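Local atomic coordinates of O-phospho-L-seryl-tRNA:Cys-tRNA synthase (Methanocaldococcus jannaschii DSM 2661, PDB entry 5X6B), a protein that converts O-phosphoseryl-tRNA(Cys) to Cys-tRNA(Cys), probably by pyridoxal-phosphate chemistry on the tRNA-bound amino acid. Residues I56-I61 with M392-L397; V140-N145 with V161-Y166; S260-I265 with G297-T302; K337-K342 with K350-V355. All coordinates share one frame; numbering follows the deposited sequence.

Contact 1 of 4, residues I56-I61 with M392-L397; sequences INLNPI and MSVYGL
Ile56, in the short strand 56-57, meets Leu397 by its CG2 branch. With CG1 anti to the carbonyl carbon (chi1 -62°), CG2 is directed at the fork of the leucine and lies 3.8 Å from Leu397 CD1 and equally near CD2, the two side chains crossing at a slant. Val405 and Gln401 of helix 399-415 also pack on Ile56. Asn57 acts within its own segment: its OD1 accepts from Asn59 N in an Asx turn. Leu58 makes the one hydrogen bond across the contact. Its carbonyl O receives Ser393 N at 2.9 Å, with an N-H...O angle of 141°, and the same oxygen has Met392 CA at 3.3 Å as a CA-H...O contact. Leu58 CB faces Met392 CB at 4.1 Å; CD2 comes near the backbone Ser393 O and, more distantly, Val394 CG1. Asn59 caps the following helical turn through OD1, which accepts from Ile61 N. Pro60 lays its ring against the backbone of the other segment, CG being 3.7 Å from Met392 C, and Pro60 CA stands 3.8 Å from Ser393 CB. Ser393 OG turns elsewhere, to Asp347 OD1, and accepts Tyr395 N in an ST turn that leads into the type II turn Val394-Leu397. The chemistry is therefore mainly apolar and buried, with one polar link: the Leu58-Ser393 bond gives a buried carbonyl and a buried amide a partner where the N-terminal segment passes the C-terminal part of the chain.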
loop_
_atom_site.group_PDB
_atom_site.type_symbol
_atom_site.label_atom_id
_atom_site.label_comp_id
_atom_site.label_asym_id
_atom_site.label_seq_id
_atom_site.Cartn_x
_atom_site.Cartn_y
_atom_site.Cartn_z
ATOM N N ILE B 56 -6.871 21.482 -2.605
ATOM C CA ILE B 56 -6.777 20.831 -3.900
ATOM C C ILE B 56 -5.305 20.817 -4.289
ATOM O O ILE B 56 -4.646 21.864 -4.308
ATOM C CB ILE B 56 -7.603 21.549 -4.983
ATOM C CG1 ILE B 56 -9.088 21.539 -4.626
ATOM C CG2 ILE B 56 -7.384 20.897 -6.336
ATOM C CD1 ILE B 56 -9.946 22.294 -5.610
ATOM N N ASN B 57 -4.784 19.630 -4.573
ATOM C CA ASN B 57 -3.399 19.489 -4.987
ATOM C C ASN B 57 -3.297 19.478 -6.505
ATOM O O ASN B 57 -3.863 18.603 -7.164
ATOM C CB ASN B 57 -2.788 18.211 -4.404
ATOM C CG ASN B 57 -1.275 18.199 -4.488
ATOM O OD1 ASN B 57 -0.680 18.917 -5.292
ATOM N ND2 ASN B 57 -0.644 17.379 -3.658
ATOM N N LEU B 58 -2.571 20.448 -7.053
ATOM C CA LEU B 58 -2.436 20.578 -8.500
ATOM C C LEU B 58 -1.152 19.951 -9.041
ATOM O O LEU B 58 -0.885 20.025 -10.241
ATOM C CB LEU B 58 -2.491 22.051 -8.904
ATOM C CG LEU B 58 -3.830 22.758 -8.684
ATOM C CD1 LEU B 58 -3.761 24.199 -9.165
ATOM C CD2 LEU B 58 -4.960 22.004 -9.378
ATOM N N ASN B 59 -0.361 19.340 -8.162
ATOM C CA ASN B 59 0.897 18.714 -8.569
ATOM C C ASN B 59 0.664 17.515 -9.489
ATOM O O ASN B 59 0.027 16.537 -9.098
ATOM C CB ASN B 59 1.694 18.288 -7.337
ATOM C CG ASN B 59 3.149 18.014 -7.648
ATOM O OD1 ASN B 59 3.491 17.536 -8.731
ATOM N ND2 ASN B 59 4.020 18.321 -6.694
ATOM N N PRO B 60 1.176 17.593 -10.726
ATOM C CA PRO B 60 0.945 16.563 -11.747
ATOM C C PRO B 60 1.444 15.170 -11.372
ATOM O O PRO B 60 0.867 14.186 -11.843
ATOM C CB PRO B 60 1.713 17.096 -12.954
ATOM C CG PRO B 60 1.724 18.568 -12.760
ATOM C CD PRO B 60 1.850 18.778 -11.284
ATOM N N ILE B 61 2.490 15.081 -10.553
ATOM C CA ILE B 61 2.990 13.776 -10.124
ATOM C C ILE B 61 2.052 13.161 -9.086
ATOM O O ILE B 61 2.112 11.965 -8.798
ATOM C CB ILE B 61 4.422 13.866 -9.542
ATOM C CG1 ILE B 61 4.407 14.462 -8.134
ATOM C CG2 ILE B 61 5.330 14.676 -10.455
ATOM C CD1 ILE B 61 5.718 14.288 -7.397
ATOM N N MET B 392 0.844 22.265 -13.627
ATOM C CA MET B 392 -0.357 21.837 -12.934
ATOM C C MET B 392 -1.089 20.740 -13.691
ATOM O O MET B 392 -0.861 20.519 -14.880
ATOM C CB MET B 392 -1.295 23.023 -12.709
ATOM C CG MET B 392 -1.522 23.868 -13.944
ATOM S SD MET B 392 -2.725 25.181 -13.670
ATOM C CE MET B 392 -4.229 24.226 -13.525
ATOM N N SER B 393 -1.965 20.049 -12.978
ATOM C CA SER B 393 -2.849 19.073 -13.579
ATOM C C SER B 393 -4.142 19.073 -12.778
ATOM O O SER B 393 -4.119 19.227 -11.555
ATOM C CB SER B 393 -2.205 17.688 -13.603
ATOM O OG SER B 393 -3.044 16.731 -14.229
ATOM N N VAL B 394 -5.268 18.940 -13.466
ATOM C CA VAL B 394 -6.553 18.860 -12.787
ATOM C C VAL B 394 -7.110 17.465 -12.996
ATOM O O VAL B 394 -8.298 17.219 -12.796
ATOM C CB VAL B 394 -7.560 19.922 -13.289
ATOM C CG1 VAL B 394 -7.000 21.324 -13.074
ATOM C CG2 VAL B 394 -7.923 19.690 -14.763
ATOM N N TYR B 395 -6.233 16.552 -13.401
ATOM C CA TYR B 395 -6.620 15.161 -13.575
ATOM C C TYR B 395 -7.287 14.619 -12.319
ATOM O O TYR B 395 -6.812 14.839 -11.204
ATOM C CB TYR B 395 -5.414 14.291 -13.926
ATOM C CG TYR B 395 -5.792 12.846 -14.154
ATOM C CD1 TYR B 395 -6.151 12.398 -15.415
ATOM C CD2 TYR B 395 -5.817 11.936 -13.102
ATOM C CE1 TYR B 395 -6.518 11.084 -15.625
ATOM C CE2 TYR B 395 -6.183 10.619 -13.304
ATOM C CZ TYR B 395 -6.532 10.202 -14.568
ATOM O OH TYR B 395 -6.890 8.896 -14.783
ATOM N N GLY B 396 -8.393 13.910 -12.509
ATOM C CA GLY B 396 -9.068 13.264 -11.401
ATOM C C GLY B 396 -9.942 14.186 -10.573
ATOM O O GLY B 396 -10.705 13.719 -9.726
ATOM N N LEU B 397 -9.838 15.492 -10.802
ATOM C CA LEU B 397 -10.695 16.445 -10.104
ATOM C C LEU B 397 -12.138 16.399 -10.608
ATOM O O LEU B 397 -12.390 16.120 -11.784
ATOM C CB LEU B 397 -10.158 17.864 -10.249
ATOM C CG LEU B 397 -8.912 18.216 -9.447
ATOM C CD1 LEU B 397 -8.509 19.663 -9.708
ATOM C CD2 LEU B 397 -9.162 17.985 -7.972
#

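Contact 2 of 4, residues V140-N145 with V161-Y166; sequences VVLDKN and VAEVGY
Leu142 CD1 lies over Val161 CG1 at 3.8 Å and reaches Glu163 CG, three side chains on the face where helix 148-156 packs. The contact belongs to a beta-alpha-beta unit: strand 139-143, helix 148-156 and strand 160-166, the last being an edge strand of the large mixed sheet within this chain. The short strand axes run 31° apart and approach to 4.5 Å, as expected of parallel neighbours in a twisted sheet. Successive bonds fix the pairing: Ala162 N to Val140 O, Leu142 N to Ala162 O and Val164 N to Leu142 O (2.7 Å), followed by a weak one from Lys144 N to Val164 O. The opposite face carries Val141 and Val164, whose CG1 and CG2 respectively meet at 3.7 Å, with Tyr180 of helix 179-188 against both. Beyond the strands, the alkyl chain of Lys144 crosses Glu163 at about a right angle. Its CG is 3.2 Å from Glu163 OE1, but NZ stays 4.7 Å from that oxygen, so no salt bridge forms, and any attraction between the charges is probably weak. Lys144 CD also approaches Tyr166 CE2. Asn145 ND2 donates to Tyr173 O, consistent with the amide being oriented with its oxygen toward Tyr166. There Tyr166 OH donates to Asn145 OD1 at 2.8 Å, the oxygen sitting at the ring edge and the amide and ring planes standing 66° apart.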
loop_
_atom_site.group_PDB
_atom_site.type_symbol
_atom_site.label_atom_id
_atom_site.label_comp_id
_atom_site.label_asym_id
_atom_site.label_seq_id
_atom_site.Cartn_x
_atom_site.Cartn_y
_atom_site.Cartn_z
ATOM N N VAL B 140 22.745 3.921 -24.044
ATOM C CA VAL B 140 21.293 4.009 -24.008
ATOM C C VAL B 140 20.849 5.200 -24.843
ATOM O O VAL B 140 21.262 6.334 -24.591
ATOM C CB VAL B 140 20.751 4.156 -22.566
ATOM C CG1 VAL B 140 19.274 4.516 -22.584
ATOM C CG2 VAL B 140 20.976 2.880 -21.782
ATOM N N VAL B 141 20.021 4.942 -25.848
ATOM C CA VAL B 141 19.520 6.018 -26.696
ATOM C C VAL B 141 18.124 6.435 -26.237
ATOM O O VAL B 141 17.182 5.644 -26.293
ATOM C CB VAL B 141 19.495 5.600 -28.180
ATOM C CG1 VAL B 141 18.920 6.712 -29.037
ATOM C CG2 VAL B 141 20.899 5.239 -28.648
ATOM N N LEU B 142 18.009 7.677 -25.769
ATOM C CA LEU B 142 16.759 8.197 -25.222
ATOM C C LEU B 142 16.466 9.612 -25.715
ATOM O O LEU B 142 17.361 10.302 -26.205
ATOM C CB LEU B 142 16.795 8.174 -23.689
ATOM C CG LEU B 142 18.043 8.686 -22.949
ATOM C CD1 LEU B 142 18.109 10.207 -22.882
ATOM C CD2 LEU B 142 18.107 8.107 -21.544
ATOM N N ASP B 143 15.216 10.044 -25.575
ATOM C CA ASP B 143 14.819 11.397 -25.969
ATOM C C ASP B 143 15.389 12.441 -25.011
ATOM O O ASP B 143 15.750 12.126 -23.887
ATOM C CB ASP B 143 13.291 11.521 -26.033
ATOM C CG ASP B 143 12.618 11.189 -24.710
ATOM O OD1 ASP B 143 13.151 10.353 -23.953
ATOM O OD2 ASP B 143 11.555 11.772 -24.422
ATOM N N LYS B 144 15.454 13.687 -25.459
ATOM C CA LYS B 144 16.005 14.762 -24.640
ATOM C C LYS B 144 15.039 15.205 -23.545
ATOM O O LYS B 144 15.416 15.949 -22.640
ATOM C CB LYS B 144 16.388 15.956 -25.519
ATOM C CG LYS B 144 17.851 16.338 -25.411
ATOM C CD LYS B 144 18.200 17.554 -26.254
ATOM C CE LYS B 144 19.198 17.176 -27.345
ATOM N NZ LYS B 144 19.852 18.360 -27.975
ATOM N N ASN B 145 13.794 14.743 -23.632
ATOM C CA ASN B 145 12.783 15.062 -22.627
ATOM C C ASN B 145 12.720 14.025 -21.515
ATOM O O ASN B 145 11.817 14.058 -20.675
ATOM C CB ASN B 145 11.400 15.180 -23.269
ATOM C CG ASN B 145 11.137 16.547 -23.847
ATOM O OD1 ASN B 145 11.887 17.496 -23.609
ATOM N ND2 ASN B 145 10.042 16.665 -24.592
ATOM N N VAL B 161 24.997 7.351 -22.371
ATOM C CA VAL B 161 23.713 7.900 -22.800
ATOM C C VAL B 161 23.850 8.923 -23.921
ATOM O O VAL B 161 24.661 9.848 -23.840
ATOM C CB VAL B 161 22.967 8.561 -21.612
ATOM C CG1 VAL B 161 21.747 9.321 -22.099
ATOM C CG2 VAL B 161 22.566 7.517 -20.585
ATOM N N ALA B 162 23.045 8.750 -24.964
ATOM C CA ALA B 162 22.947 9.733 -26.036
ATOM C C ALA B 162 21.500 10.214 -26.183
ATOM O O ALA B 162 20.560 9.418 -26.093
ATOM C CB ALA B 162 23.454 9.150 -27.341
ATOM N N GLU B 163 21.331 11.511 -26.415
ATOM C CA GLU B 163 20.006 12.121 -26.473
ATOM C C GLU B 163 19.502 12.347 -27.898
ATOM O O GLU B 163 20.203 12.917 -28.733
ATOM C CB GLU B 163 20.008 13.453 -25.717
ATOM C CG GLU B 163 20.263 13.317 -24.221
ATOM C CD GLU B 163 20.480 14.653 -23.537
ATOM O OE1 GLU B 163 20.767 15.646 -24.238
ATOM O OE2 GLU B 163 20.358 14.711 -22.295
ATOM N N VAL B 164 18.279 11.894 -28.162
ATOM C CA VAL B 164 17.587 12.219 -29.404
ATOM C C VAL B 164 16.909 13.575 -29.249
ATOM O O VAL B 164 16.152 13.791 -28.308
ATOM C CB VAL B 164 16.543 11.155 -29.778
ATOM C CG1 VAL B 164 15.706 11.626 -30.952
ATOM C CG2 VAL B 164 17.223 9.833 -30.092
ATOM N N GLY B 165 17.188 14.488 -30.173
ATOM C CA GLY B 165 16.797 15.876 -30.015
ATOM C C GLY B 165 15.388 16.241 -30.447
ATOM O O GLY B 165 14.570 15.383 -30.787
ATOM N N TYR B 166 15.119 17.542 -30.436
ATOM C CA TYR B 166 13.802 18.073 -30.747
ATOM C C TYR B 166 13.513 18.189 -32.239
ATOM O O TYR B 166 14.389 18.525 -33.034
ATOM C CB TYR B 166 13.632 19.450 -30.105
ATOM C CG TYR B 166 13.670 19.430 -28.599
ATOM C CD1 TYR B 166 12.553 19.049 -27.864
ATOM C CD2 TYR B 166 14.818 19.792 -27.910
ATOM C CE1 TYR B 166 12.582 19.030 -26.485
ATOM C CE2 TYR B 166 14.857 19.776 -26.530
ATOM C CZ TYR B 166 13.737 19.396 -25.823
ATOM O OH TYR B 166 13.777 19.383 -24.448
#

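Contact 3 of 4, residues S260-I265 with G297-T302; sequences SAPCGI and GLPIVT
The loop entering strand 264-268 of the large mixed sheet packs on the first turn of helix 298-305, with Pro299 at the centre of the packing. The mixed seven-stranded sheet, with 264-268 antiparallel to its neighbours, is that of the fold-type I (aspartate aminotransferase-like) pyridoxal-phosphate enzymes; Lys255, seen as the pyridoxal-phosphate aldimine, precedes the loop by a few residues in sequence. The peptide before Pro262 is cis, and residues 260-263 pass round the ring of Pro299. Pro299 CB is 3.2 Å from Ser260 O and 3.6 Å from Cys263 CB, while its CG faces Ala261 O and Pro262 CD, the two proline rings lying side by side and pointing the same way. Cys263 SG, placed between its backbone N and carbonyl carbon (chi1 75°), is directed toward the helix, 3.8 Å from Pro299 O. The site borders another subunit: His120 of that subunit packs on Pro262, Leu298 of that subunit on Ser260, and its Ala261 on Pro299. Ser260 OG has a weak hydrogen bond to Trp79 O of the same neighbour, and its near partner here is the methyl of Thr302, CG2 at 3.5 Å. Thr302 OG1 holds two bonds: it donates to Pro299 O one turn back at 2.6 Å, and it accepts Ser260 N at 3.0 Å along a nearly straight N-H...O line of 171°.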
loop_
_atom_site.group_PDB
_atom_site.type_symbol
_atom_site.label_atom_id
_atom_site.label_comp_id
_atom_site.label_asym_id
_atom_site.label_seq_id
_atom_site.Cartn_x
_atom_site.Cartn_y
_atom_site.Cartn_z
ATOM N N SER B 260 -0.235 3.544 -3.717
ATOM C CA SER B 260 0.699 4.173 -2.788
ATOM C C SER B 260 2.130 3.949 -3.247
ATOM O O SER B 260 2.450 2.906 -3.813
ATOM C CB SER B 260 0.519 3.620 -1.373
ATOM O OG SER B 260 -0.814 3.792 -0.925
ATOM N N ALA B 261 2.988 4.930 -3.001
ATOM C CA ALA B 261 4.409 4.787 -3.297
ATOM C C ALA B 261 5.088 3.905 -2.249
ATOM O O ALA B 261 4.683 3.893 -1.090
ATOM C CB ALA B 261 5.081 6.156 -3.361
ATOM N N PRO B 262 6.123 3.157 -2.656
ATOM C CA PRO B 262 6.584 3.049 -4.039
ATOM C C PRO B 262 6.205 1.720 -4.684
ATOM O O PRO B 262 6.509 0.654 -4.145
ATOM C CB PRO B 262 8.097 3.176 -3.893
ATOM C CG PRO B 262 8.383 2.523 -2.566
ATOM C CD PRO B 262 7.134 2.649 -1.713
ATOM N N CYS B 263 5.531 1.786 -5.826
ATOM C CA CYS B 263 5.264 0.587 -6.608
ATOM C C CYS B 263 5.217 0.926 -8.092
ATOM O O CYS B 263 5.162 2.096 -8.476
ATOM C CB CYS B 263 3.960 -0.082 -6.175
ATOM S SG CYS B 263 2.452 0.742 -6.719
ATOM N N GLY B 264 5.241 -0.111 -8.919
ATOM C CA GLY B 264 5.302 0.056 -10.355
ATOM C C GLY B 264 5.234 -1.290 -11.041
ATOM O O GLY B 264 5.127 -2.325 -10.385
ATOM N N ILE B 265 5.288 -1.279 -12.366
ATOM C CA ILE B 265 5.202 -2.511 -13.138
ATOM C C ILE B 265 6.271 -2.526 -14.216
ATOM O O ILE B 265 6.544 -1.502 -14.843
ATOM C CB ILE B 265 3.808 -2.679 -13.785
ATOM C CG1 ILE B 265 2.742 -2.860 -12.711
ATOM C CG2 ILE B 265 3.780 -3.879 -14.724
ATOM C CD1 ILE B 265 2.925 -4.116 -11.893
ATOM N N GLY B 297 4.235 -5.976 0.966
ATOM C CA GLY B 297 3.416 -5.027 1.691
ATOM C C GLY B 297 2.451 -4.141 0.931
ATOM O O GLY B 297 1.892 -4.514 -0.097
ATOM N N LEU B 298 2.294 -2.932 1.457
ATOM C CA LEU B 298 1.138 -2.078 1.193
ATOM C C LEU B 298 0.938 -1.590 -0.254
ATOM O O LEU B 298 -0.177 -1.678 -0.773
ATOM C CB LEU B 298 1.203 -0.874 2.138
ATOM C CG LEU B 298 -0.090 -0.170 2.528
ATOM C CD1 LEU B 298 -1.137 -1.178 2.965
ATOM C CD2 LEU B 298 0.198 0.819 3.644
ATOM N N PRO B 299 1.995 -1.069 -0.909
ATOM C CA PRO B 299 1.755 -0.485 -2.237
ATOM C C PRO B 299 1.180 -1.453 -3.276
ATOM O O PRO B 299 0.333 -1.046 -4.072
ATOM C CB PRO B 299 3.148 -0.013 -2.662
ATOM C CG PRO B 299 3.856 0.245 -1.377
ATOM C CD PRO B 299 3.387 -0.853 -0.473
ATOM N N ILE B 300 1.622 -2.705 -3.270
ATOM C CA ILE B 300 1.138 -3.667 -4.253
ATOM C C ILE B 300 -0.325 -4.007 -3.967
ATOM O O ILE B 300 -1.101 -4.319 -4.877
ATOM C CB ILE B 300 2.009 -4.956 -4.271
ATOM C CG1 ILE B 300 1.605 -5.876 -5.425
ATOM C CG2 ILE B 300 1.922 -5.702 -2.951
ATOM C CD1 ILE B 300 1.799 -5.262 -6.790
ATOM N N VAL B 301 -0.704 -3.919 -2.697
ATOM C CA VAL B 301 -2.080 -4.170 -2.297
ATOM C C VAL B 301 -2.998 -3.050 -2.786
ATOM O O VAL B 301 -4.107 -3.310 -3.250
ATOM C CB VAL B 301 -2.197 -4.318 -0.776
ATOM C CG1 VAL B 301 -3.659 -4.469 -0.357
ATOM C CG2 VAL B 301 -1.386 -5.512 -0.317
ATOM N N THR B 302 -2.530 -1.810 -2.690
ATOM C CA THR B 302 -3.294 -0.684 -3.205
ATOM C C THR B 302 -3.383 -0.759 -4.728
ATOM O O THR B 302 -4.410 -0.410 -5.309
ATOM C CB THR B 302 -2.684 0.666 -2.790
ATOM O OG1 THR B 302 -1.369 0.802 -3.342
ATOM C CG2 THR B 302 -2.613 0.769 -1.278
#

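Contact 4 of 4, residues K337-K342 with K350-V355; sequences KQLGIK and KFETPV
With CG anti to the carbonyl carbon in both residues (chi1 -66° and -71°), Leu339 brings its isobutyl group over Lys350 and Phe351 turns its ring edge to the backbone at Gln338. Phe351 CD1 is 3.6 Å from Gln338 N, and Lys337 C lies in the ring plane at that edge. The Leu339 side chain passes at a slant over the alkyl chain of Lys350, CD1 lying 4.1 Å from Lys350 CG. That chain is fully extended, and carries NZ past the leucine to a salt bridge with Glu205. On the face opposite Gln338 and Phe351, Lys337 and Glu352 run side by side; their charged ends stay apart, and Glu352 OE1 is hydrogen-bonded to Tyr170 OH. On the backbone, Lys337 N donates to Glu352 O at 2.9 Å (174°), Glu352 N to Lys337 O, and Leu339 N to Lys350 O at 2.7 Å. Lys337-Glu352 is thus the hydrogen-bonded pair and Gln338-Phe351 the non-hydrogen-bonded one. Val328 of helix 317-331 packs on Gln338 and Phe351, on the face those two share. The reciprocal bonds mark antiparallel pairing, and with only seven residues between the segments the two strands form a beta hairpin, part of the three-stranded sheet completed by strand 389-392.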
loop_
_atom_site.group_PDB
_atom_site.type_symbol
_atom_site.label_atom_id
_atom_site.label_comp_id
_atom_site.label_asym_id
_atom_site.label_seq_id
_atom_site.Cartn_x
_atom_site.Cartn_y
_atom_site.Cartn_z
ATOM N N LYS B 337 0.386 31.190 -21.291
ATOM C CA LYS B 337 0.662 30.532 -22.560
ATOM C C LYS B 337 0.985 29.064 -22.336
ATOM O O LYS B 337 1.970 28.733 -21.674
ATOM C CB LYS B 337 1.813 31.220 -23.294
ATOM C CG LYS B 337 2.184 30.560 -24.623
ATOM C CD LYS B 337 3.299 31.325 -25.331
ATOM C CE LYS B 337 3.633 30.713 -26.686
ATOM N NZ LYS B 337 2.450 30.684 -27.593
ATOM N N GLN B 338 0.148 28.182 -22.875
ATOM C CA GLN B 338 0.422 26.757 -22.785
ATOM C C GLN B 338 1.697 26.428 -23.547
ATOM O O GLN B 338 1.845 26.787 -24.714
ATOM C CB GLN B 338 -0.733 25.925 -23.339
ATOM C CG GLN B 338 -0.437 24.432 -23.302
ATOM C CD GLN B 338 -1.126 23.658 -24.404
ATOM O OE1 GLN B 338 -2.266 23.945 -24.767
ATOM N NE2 GLN B 338 -0.425 22.676 -24.958
ATOM N N LEU B 339 2.622 25.751 -22.879
ATOM C CA LEU B 339 3.819 25.272 -23.547
ATOM C C LEU B 339 3.574 23.852 -24.016
ATOM O O LEU B 339 2.596 23.221 -23.619
ATOM C CB LEU B 339 5.031 25.342 -22.618
ATOM C CG LEU B 339 5.424 26.770 -22.236
ATOM C CD1 LEU B 339 6.635 26.783 -21.316
ATOM C CD2 LEU B 339 5.671 27.599 -23.491
ATOM N N GLY B 340 4.453 23.355 -24.876
ATOM C CA GLY B 340 4.322 22.000 -25.365
ATOM C C GLY B 340 3.380 21.905 -26.545
ATOM O O GLY B 340 2.847 22.909 -27.021
ATOM N N ILE B 341 3.184 20.681 -27.016
ATOM C CA ILE B 341 2.282 20.400 -28.122
ATOM C C ILE B 341 0.837 20.836 -27.847
ATOM O O ILE B 341 0.257 20.485 -26.816
ATOM C CB ILE B 341 2.304 18.891 -28.450
ATOM C CG1 ILE B 341 3.695 18.482 -28.944
ATOM C CG2 ILE B 341 1.219 18.534 -29.458
ATOM C CD1 ILE B 341 3.843 17.001 -29.262
ATOM N N LYS B 342 0.269 21.610 -28.771
ATOM C CA LYS B 342 -1.152 21.963 -28.737
ATOM C C LYS B 342 -1.925 21.195 -29.808
ATOM O O LYS B 342 -1.455 21.059 -30.936
ATOM C CB LYS B 342 -1.352 23.463 -28.946
ATOM C CG LYS B 342 -0.859 24.341 -27.818
ATOM C CD LYS B 342 -1.130 25.810 -28.122
ATOM C CE LYS B 342 -0.618 26.715 -27.010
ATOM N NZ LYS B 342 -0.662 28.155 -27.390
ATOM N N LYS B 350 2.027 22.823 -18.720
ATOM C CA LYS B 350 3.044 23.804 -18.365
ATOM C C LYS B 350 2.747 25.154 -19.015
ATOM O O LYS B 350 2.779 25.290 -20.240
ATOM C CB LYS B 350 4.433 23.319 -18.768
ATOM C CG LYS B 350 5.554 24.237 -18.304
ATOM C CD LYS B 350 6.915 23.659 -18.647
ATOM C CE LYS B 350 8.042 24.526 -18.124
ATOM N NZ LYS B 350 9.372 23.945 -18.450
ATOM N N PHE B 351 2.447 26.146 -18.183
ATOM C CA PHE B 351 2.165 27.493 -18.656
ATOM C C PHE B 351 3.381 28.393 -18.532
ATOM O O PHE B 351 4.080 28.367 -17.520
ATOM C CB PHE B 351 1.013 28.134 -17.869
ATOM C CG PHE B 351 -0.343 27.555 -18.163
ATOM C CD1 PHE B 351 -0.904 27.669 -19.424
ATOM C CD2 PHE B 351 -1.077 26.938 -17.161
ATOM C CE1 PHE B 351 -2.159 27.150 -19.688
ATOM C CE2 PHE B 351 -2.330 26.418 -17.418
ATOM C CZ PHE B 351 -2.873 26.524 -18.685
ATOM N N GLU B 352 3.622 29.203 -19.553
ATOM C CA GLU B 352 4.489 30.355 -19.385
ATOM C C GLU B 352 3.614 31.471 -18.840
ATOM O O GLU B 352 2.593 31.815 -19.441
ATOM C CB GLU B 352 5.148 30.763 -20.700
ATOM C CG GLU B 352 6.108 31.932 -20.561
ATOM C CD GLU B 352 6.668 32.383 -21.890
ATOM O OE1 GLU B 352 6.215 31.863 -22.933
ATOM O OE2 GLU B 352 7.563 33.251 -21.891
ATOM N N THR B 353 3.994 32.022 -17.693
ATOM C CA THR B 353 3.131 32.967 -16.996
ATOM C C THR B 353 3.813 34.300 -16.705
ATOM O O THR B 353 4.147 34.590 -15.560
ATOM C CB THR B 353 2.623 32.365 -15.668
ATOM O OG1 THR B 353 3.737 32.038 -14.828
ATOM C CG2 THR B 353 1.809 31.105 -15.927
ATOM N N PRO B 354 4.002 35.127 -17.745
ATOM C CA PRO B 354 4.673 36.423 -17.595
ATOM C C PRO B 354 3.966 37.343 -16.605
ATOM O O PRO B 354 4.628 38.073 -15.867
ATOM C CB PRO B 354 4.622 37.013 -19.009
ATOM C CG PRO B 354 4.428 35.846 -19.908
ATOM C CD PRO B 354 3.576 34.891 -19.136
ATOM N N VAL B 355 2.637 37.299 -16.590
ATOM C CA VAL B 355 1.847 38.178 -15.735
ATOM C C VAL B 355 2.154 37.943 -14.253
ATOM O O VAL B 355 2.080 38.866 -13.445
ATOM C CB VAL B 355 0.326 38.000 -16.001
ATOM C CG1 VAL B 355 -0.121 36.572 -15.713
ATOM C CG2 VAL B 355 -0.489 39.002 -15.195
#

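From the N terminus, residues 56-61 open the widest loop, which contact 1 closes only at 392-397, after strand 389-392. The other three contacts are nested inside it and follow one another in series: contact 2 closes a beta-alpha-beta unit, contact 3 a longer loop and contact 4 a hairpin; none crosses another. Contacts 2 and 3 reach the same large mixed sheet, on opposite sides of the chain's centre with their centres about 29 Å apart. Contact 4 pairs two strands of the small antiparallel sheet and touches contact 1, where Met392 SD lies 4.0 Å from Phe351 CE2. Contact 1 thus ties the N-terminal segment to the region of that small sheet.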